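Local coordinates for protein acetyltransferase PA1377 (Pseudomonas aeruginosa, PDB 2VI7) that probably transfers an acetyl group to an amine as a GNAT-family N-acetyltransferase, its substrate not being established, at residues 15-20 with 60-65; 34-39 with 43-48. One frame throughout, in Å; residues are numbered along the deposited sequence.

How the interactions relate
Interactions 1 and 2 are neighbours in the N-terminal part of the GNAT fold, with centres 13 Å apart, and interaction 2 is nested along the chain inside the loop that interaction 1 closes. Residues 15-20 run into helix 18-25, which lies between strand 58-65 and helix 42-49: His17 meets the strand, whereas Val18 packs on the helix, its CG1 3.4 Å from Arg45 CB. Arg45 therefore belongs to both surroundings, its base against Val18 and its guanidinium edge reaching Gln36. Interaction 1 is buried, interaction 2 lies at the surface, where a glycerol sits about 3 Å from the Gln36 side chain and the second subunit borders residues 34-39.

Interaction 1 (15-20 with 60-65); sequences ERHVEG and ILVALH
His17 packs against Val62 and Leu64 in a buried, mainly apolar contact between the start of a helical region and the sheet, with a CH-pi interaction at its centre. In this GNAT fold, residues 15-20 run from a turn into helix 18-25. Residues 60-65 belong to strand 58-65, which runs antiparallel to both strand 8-12 and strand 68-77. The nearest CA atoms, those of His17 and Val62, are 8.0 Å apart, so the gap is bridged by side chains. Burial sums to 139 Å² over both sides, and His17 supplies about half of it.

The imidazole face is the main surface of contact. Val62 CG2 stands 3.7 Å from the ring centroid and only 1° off the ring normal, and its near-equal separation from all five ring atoms confirms the centring. Leu64, two residues further along the same side of the strand, reaches the ring obliquely: its CD1 lies 3.6 Å from His17 NE2, while its CD2 is 3.9 Å from His17 CD2. The His17 and Leu64 side chains cross at about a right angle. His17 CG is anti to its own carbonyl carbon (chi1 -56°), a setting that carries the ring from the turn toward the strand. Glu11 of strand 8-12 also touches the His17 and Leu64 side chains.

His17 ND1 takes part in a weak hydrogen bond with Ser14 N, consistent with an unprotonated ND1 acting as acceptor. Chemically, the imidazole serves here as a flat packing surface: its face receives a methyl group, while its ND1 accepts weakly from the preceding backbone.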
loop_
_atom_site.group_PDB
_atom_site.type_symbol
_atom_site.label_atom_id
_atom_site.label_comp_id
_atom_site.label_asym_id
_atom_site.label_seq_id
_atom_site.Cartn_x
_atom_site.Cartn_y
_atom_site.Cartn_z
ATOM N N GLU A 15 -15.542 1.878 -20.185
ATOM C CA GLU A 15 -14.937 1.714 -21.501
ATOM C C GLU A 15 -15.036 2.915 -22.420
ATOM O O GLU A 15 -14.095 3.233 -23.157
ATOM N N ARG A 16 -16.181 3.587 -22.368
ATOM C CA ARG A 16 -16.420 4.761 -23.194
ATOM C C ARG A 16 -15.348 5.825 -22.989
ATOM O O ARG A 16 -15.054 6.598 -23.896
ATOM C CB ARG A 16 -17.772 5.388 -22.856
ATOM C CG ARG A 16 -18.802 4.441 -22.241
ATOM C CD ARG A 16 -19.765 5.217 -21.354
ATOM N NE ARG A 16 -19.696 6.638 -21.679
ATOM C CZ ARG A 16 -20.361 7.595 -21.043
ATOM N NH1 ARG A 16 -21.162 7.299 -20.030
ATOM N NH2 ARG A 16 -20.213 8.856 -21.421
ATOM N N HIS A 17 -14.782 5.866 -21.785
ATOM C CA HIS A 17 -13.759 6.860 -21.416
ATOM C C HIS A 17 -12.280 6.498 -21.590
ATOM O O HIS A 17 -11.431 7.393 -21.580
ATOM C CB HIS A 17 -13.951 7.291 -19.947
ATOM C CG HIS A 17 -15.315 7.828 -19.629
ATOM N ND1 HIS A 17 -16.231 7.131 -18.870
ATOM C CD2 HIS A 17 -15.905 9.008 -19.938
ATOM C CE1 HIS A 17 -17.326 7.858 -18.722
ATOM N NE2 HIS A 17 -17.155 9.002 -19.361
ATOM N N VAL A 18 -11.966 5.211 -21.729
ATOM C CA VAL A 18 -10.571 4.763 -21.869
ATOM C C VAL A 18 -9.688 5.598 -22.795
ATOM O O VAL A 18 -8.498 5.770 -22.530
ATOM C CB VAL A 18 -10.480 3.304 -22.365
ATOM C CG1 VAL A 18 -9.091 2.735 -22.062
ATOM C CG2 VAL A 18 -11.542 2.466 -21.713
ATOM N N GLU A 19 -10.257 6.109 -23.882
ATOM C CA GLU A 19 -9.464 6.905 -24.809
ATOM C C GLU A 19 -9.102 8.258 -24.198
ATOM O O GLU A 19 -7.947 8.683 -24.258
ATOM C CB GLU A 19 -10.218 7.114 -26.129
ATOM C CG GLU A 19 -9.289 7.361 -27.318
ATOM C CD GLU A 19 -10.038 7.640 -28.619
ATOM O OE1 GLU A 19 -10.961 6.857 -28.956
ATOM O OE2 GLU A 19 -9.690 8.640 -29.297
ATOM N N GLY A 20 -10.092 8.924 -23.609
ATOM C CA GLY A 20 -9.860 10.220 -22.995
ATOM C C GLY A 20 -8.992 10.153 -21.749
ATOM O O GLY A 20 -8.180 11.050 -21.499
ATOM N N ILE A 60 -13.903 4.756 -9.524
ATOM C CA ILE A 60 -13.055 5.610 -10.332
ATOM C C ILE A 60 -13.945 6.600 -11.064
ATOM O O ILE A 60 -14.921 6.222 -11.716
ATOM C CB ILE A 60 -12.218 4.790 -11.342
ATOM C CG1 ILE A 60 -11.339 3.792 -10.587
ATOM C CG2 ILE A 60 -11.326 5.717 -12.165
ATOM C CD1 ILE A 60 -10.731 2.762 -11.471
ATOM N N LEU A 61 -13.613 7.879 -10.925
ATOM C CA LEU A 61 -14.367 8.940 -11.569
ATOM C C LEU A 61 -13.516 9.678 -12.586
ATOM O O LEU A 61 -12.290 9.738 -12.478
ATOM C CB LEU A 61 -14.870 9.951 -10.536
ATOM C CG LEU A 61 -15.924 9.529 -9.515
ATOM C CD1 LEU A 61 -16.178 10.699 -8.579
ATOM C CD2 LEU A 61 -17.208 9.101 -10.219
ATOM N N VAL A 62 -14.189 10.234 -13.581
ATOM C CA VAL A 62 -13.533 11.015 -14.607
ATOM C C VAL A 62 -14.303 12.310 -14.656
ATOM O O VAL A 62 -15.527 12.300 -14.560
ATOM C CB VAL A 62 -13.600 10.338 -15.987
ATOM C CG1 VAL A 62 -12.561 9.244 -16.067
ATOM C CG2 VAL A 62 -14.995 9.772 -16.224
ATOM N N ALA A 63 -13.584 13.420 -14.762
ATOM C CA ALA A 63 -14.206 14.728 -14.844
ATOM C C ALA A 63 -14.248 15.036 -16.325
ATOM O O ALA A 63 -13.235 14.923 -17.006
ATOM C CB ALA A 63 -13.365 15.750 -14.120
ATOM N N LEU A 64 -15.420 15.421 -16.817
ATOM C CA LEU A 64 -15.607 15.717 -18.236
ATOM C C LEU A 64 -16.068 17.142 -18.529
ATOM O O LEU A 64 -16.835 17.745 -17.777
ATOM C CB LEU A 64 -16.643 14.759 -18.829
ATOM C CG LEU A 64 -16.421 13.262 -18.674
ATOM C CD1 LEU A 64 -17.694 12.526 -18.999
ATOM C CD2 LEU A 64 -15.311 12.819 -19.587
ATOM N N HIS A 65 -15.581 17.670 -19.641
ATOM C CA HIS A 65 -15.976 18.989 -20.109
ATOM C C HIS A 65 -16.180 18.815 -21.604
ATOM O O HIS A 65 -15.239 18.466 -22.321
ATOM C CB HIS A 65 -14.892 20.031 -19.885
ATOM C CG HIS A 65 -15.242 21.364 -20.464
ATOM N ND1 HIS A 65 -16.306 22.108 -20.004
ATOM C CD2 HIS A 65 -14.704 22.066 -21.492
ATOM C CE1 HIS A 65 -16.412 23.210 -20.724
ATOM N NE2 HIS A 65 -15.454 23.208 -21.635
#

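Interaction 2 (34-39 with 43-48); sequences VLQMPY and EQRRKR
Gln36 and Arg45 meet side chain to side chain at the surface of the GNAT fold, joining the loop that follows helix 28-31 to helix 42-49. Only these two residues touch between the segments, and the 52 Å² buried in total marks a small contact.

The two chains cross obliquely, and their flat ends are inclined, with amide and guanidinium planes 39° apart. The amide comes to the edge of the guanidinium: Gln36 CD lies in that group's plane, 3.9 Å from Arg45 NH2. Arg45 makes the longer reach. Its chain is extended from CG to NE, which carries the guanidinium off the helix toward the loop. Gln36 instead bends at chi2 (-68°), turning its amide toward the arginine. The deposited orientation of this amide is doubtful, so its oxygen and nitrogen cannot be told apart with confidence.

Helix 18-25 lies against both, Tyr25 touching each side chain and Val18 and Thr22 touching Arg45. The loop simultaneously faces the dimer partner: Gln36 O is hydrogen-bonded to Arg82 of the second subunit, and Met37 packs on Ile81 of that subunit. Leu35 N is hydrogen-bonded to a glycerol, probably from the crystallisation liquor. Across the contact itself, the nearest approach is the 3.1 Å between the atom modelled as Gln36 OE1 and Arg45 NH2.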
loop_
_atom_site.group_PDB
_atom_site.type_symbol
_atom_site.label_atom_id
_atom_site.label_comp_id
_atom_site.label_asym_id
_atom_site.label_seq_id
_atom_site.Cartn_x
_atom_site.Cartn_y
_atom_site.Cartn_z
ATOM N N VAL A 34 1.582 12.258 -10.172
ATOM C CA VAL A 34 0.989 11.028 -9.649
ATOM C C VAL A 34 2.051 9.939 -9.877
ATOM O O VAL A 34 3.249 10.246 -9.868
ATOM C CB VAL A 34 -0.374 10.669 -10.352
ATOM C CG1 VAL A 34 -1.457 11.635 -9.893
ATOM C CG2 VAL A 34 -0.253 10.744 -11.859
ATOM N N LEU A 35 1.646 8.688 -10.068
ATOM C CA LEU A 35 2.619 7.615 -10.286
ATOM C C LEU A 35 2.451 6.920 -11.631
ATOM O O LEU A 35 3.067 5.884 -11.886
ATOM C CB LEU A 35 2.539 6.581 -9.157
ATOM C CG LEU A 35 3.088 6.969 -7.782
ATOM C CD1 LEU A 35 2.701 5.938 -6.727
ATOM C CD2 LEU A 35 4.583 7.102 -7.889
ATOM N N GLN A 36 1.617 7.507 -12.486
ATOM C CA GLN A 36 1.345 6.979 -13.820
ATOM C C GLN A 36 2.530 7.148 -14.767
ATOM O O GLN A 36 3.408 7.988 -14.555
ATOM C CB GLN A 36 0.144 7.696 -14.447
ATOM C CG GLN A 36 -1.176 7.533 -13.730
ATOM C CD GLN A 36 -1.702 6.126 -13.806
ATOM O OE1 GLN A 36 -1.573 5.452 -14.836
ATOM N NE2 GLN A 36 -2.318 5.670 -12.723
ATOM N N MET A 37 2.529 6.343 -15.825
ATOM C CA MET A 37 3.564 6.384 -16.849
ATOM C C MET A 37 2.957 6.964 -18.127
ATOM O O MET A 37 1.778 6.737 -18.417
ATOM C CB MET A 37 4.094 4.969 -17.131
ATOM C CG MET A 37 5.012 4.395 -16.055
ATOM S SD MET A 37 6.592 5.278 -15.944
ATOM C CE MET A 37 7.568 4.358 -17.112
ATOM N N PRO A 38 3.741 7.747 -18.892
ATOM C CA PRO A 38 3.171 8.300 -20.123
ATOM C C PRO A 38 3.107 7.240 -21.223
ATOM O O PRO A 38 3.494 6.086 -21.016
ATOM C CB PRO A 38 4.120 9.456 -20.455
ATOM C CG PRO A 38 5.428 8.972 -19.936
ATOM C CD PRO A 38 5.062 8.341 -18.610
ATOM N N TYR A 39 2.608 7.639 -22.387
ATOM C CA TYR A 39 2.494 6.731 -23.521
ATOM C C TYR A 39 1.785 5.424 -23.213
ATOM O O TYR A 39 2.201 4.357 -23.677
ATOM C CB TYR A 39 3.870 6.426 -24.124
ATOM C CG TYR A 39 4.441 7.596 -24.876
ATOM C CD1 TYR A 39 3.769 8.136 -25.968
ATOM C CD2 TYR A 39 5.615 8.211 -24.454
ATOM C CE1 TYR A 39 4.247 9.264 -26.614
ATOM C CE2 TYR A 39 6.103 9.343 -25.094
ATOM C CZ TYR A 39 5.411 9.866 -26.169
ATOM O OH TYR A 39 5.866 11.012 -26.779
ATOM N N GLU A 43 -5.127 0.142 -25.278
ATOM C CA GLU A 43 -5.034 -1.314 -25.247
ATOM C C GLU A 43 -5.031 -2.000 -23.881
ATOM O O GLU A 43 -5.970 -2.726 -23.556
ATOM N N GLN A 44 -3.983 -1.786 -23.087
ATOM C CA GLN A 44 -3.893 -2.444 -21.782
ATOM C C GLN A 44 -4.913 -1.974 -20.746
ATOM O O GLN A 44 -5.271 -2.730 -19.839
ATOM C CB GLN A 44 -2.479 -2.316 -21.191
ATOM C CG GLN A 44 -1.612 -3.582 -21.282
ATOM C CD GLN A 44 -0.478 -3.461 -22.294
ATOM N N ARG A 45 -5.375 -0.731 -20.868
ATOM C CA ARG A 45 -6.365 -0.200 -19.936
ATOM C C ARG A 45 -7.676 -0.964 -20.035
ATOM O O ARG A 45 -8.241 -1.385 -19.022
ATOM C CB ARG A 45 -6.607 1.289 -20.208
ATOM C CG ARG A 45 -5.415 2.139 -19.825
ATOM C CD ARG A 45 -5.739 3.625 -19.718
ATOM N NE ARG A 45 -4.773 4.293 -18.844
ATOM C CZ ARG A 45 -4.779 4.221 -17.511
ATOM N NH1 ARG A 45 -5.709 3.514 -16.873
ATOM N NH2 ARG A 45 -3.833 4.845 -16.815
ATOM N N ARG A 46 -8.142 -1.144 -21.266
ATOM C CA ARG A 46 -9.386 -1.852 -21.540
ATOM C C ARG A 46 -9.377 -3.242 -20.894
ATOM O O ARG A 46 -10.379 -3.685 -20.321
ATOM C CB ARG A 46 -9.564 -1.972 -23.050
ATOM C CG ARG A 46 -10.990 -1.968 -23.517
ATOM C CD ARG A 46 -11.026 -1.532 -24.962
ATOM N NE ARG A 46 -12.010 -0.477 -25.164
ATOM C CZ ARG A 46 -11.812 0.584 -25.938
ATOM N NH1 ARG A 46 -10.654 0.721 -26.580
ATOM N NH2 ARG A 46 -12.773 1.501 -26.066
ATOM N N LYS A 47 -8.240 -3.926 -20.990
ATOM C CA LYS A 47 -8.106 -5.253 -20.397
ATOM C C LYS A 47 -8.218 -5.131 -18.871
ATOM O O LYS A 47 -8.661 -6.068 -18.182
ATOM C CB LYS A 47 -6.751 -5.872 -20.766
ATOM N N ARG A 48 -7.810 -3.967 -18.360
ATOM C CA ARG A 48 -7.841 -3.679 -16.929
ATOM C C ARG A 48 -9.268 -3.367 -16.470
ATOM O O ARG A 48 -9.761 -3.953 -15.502
#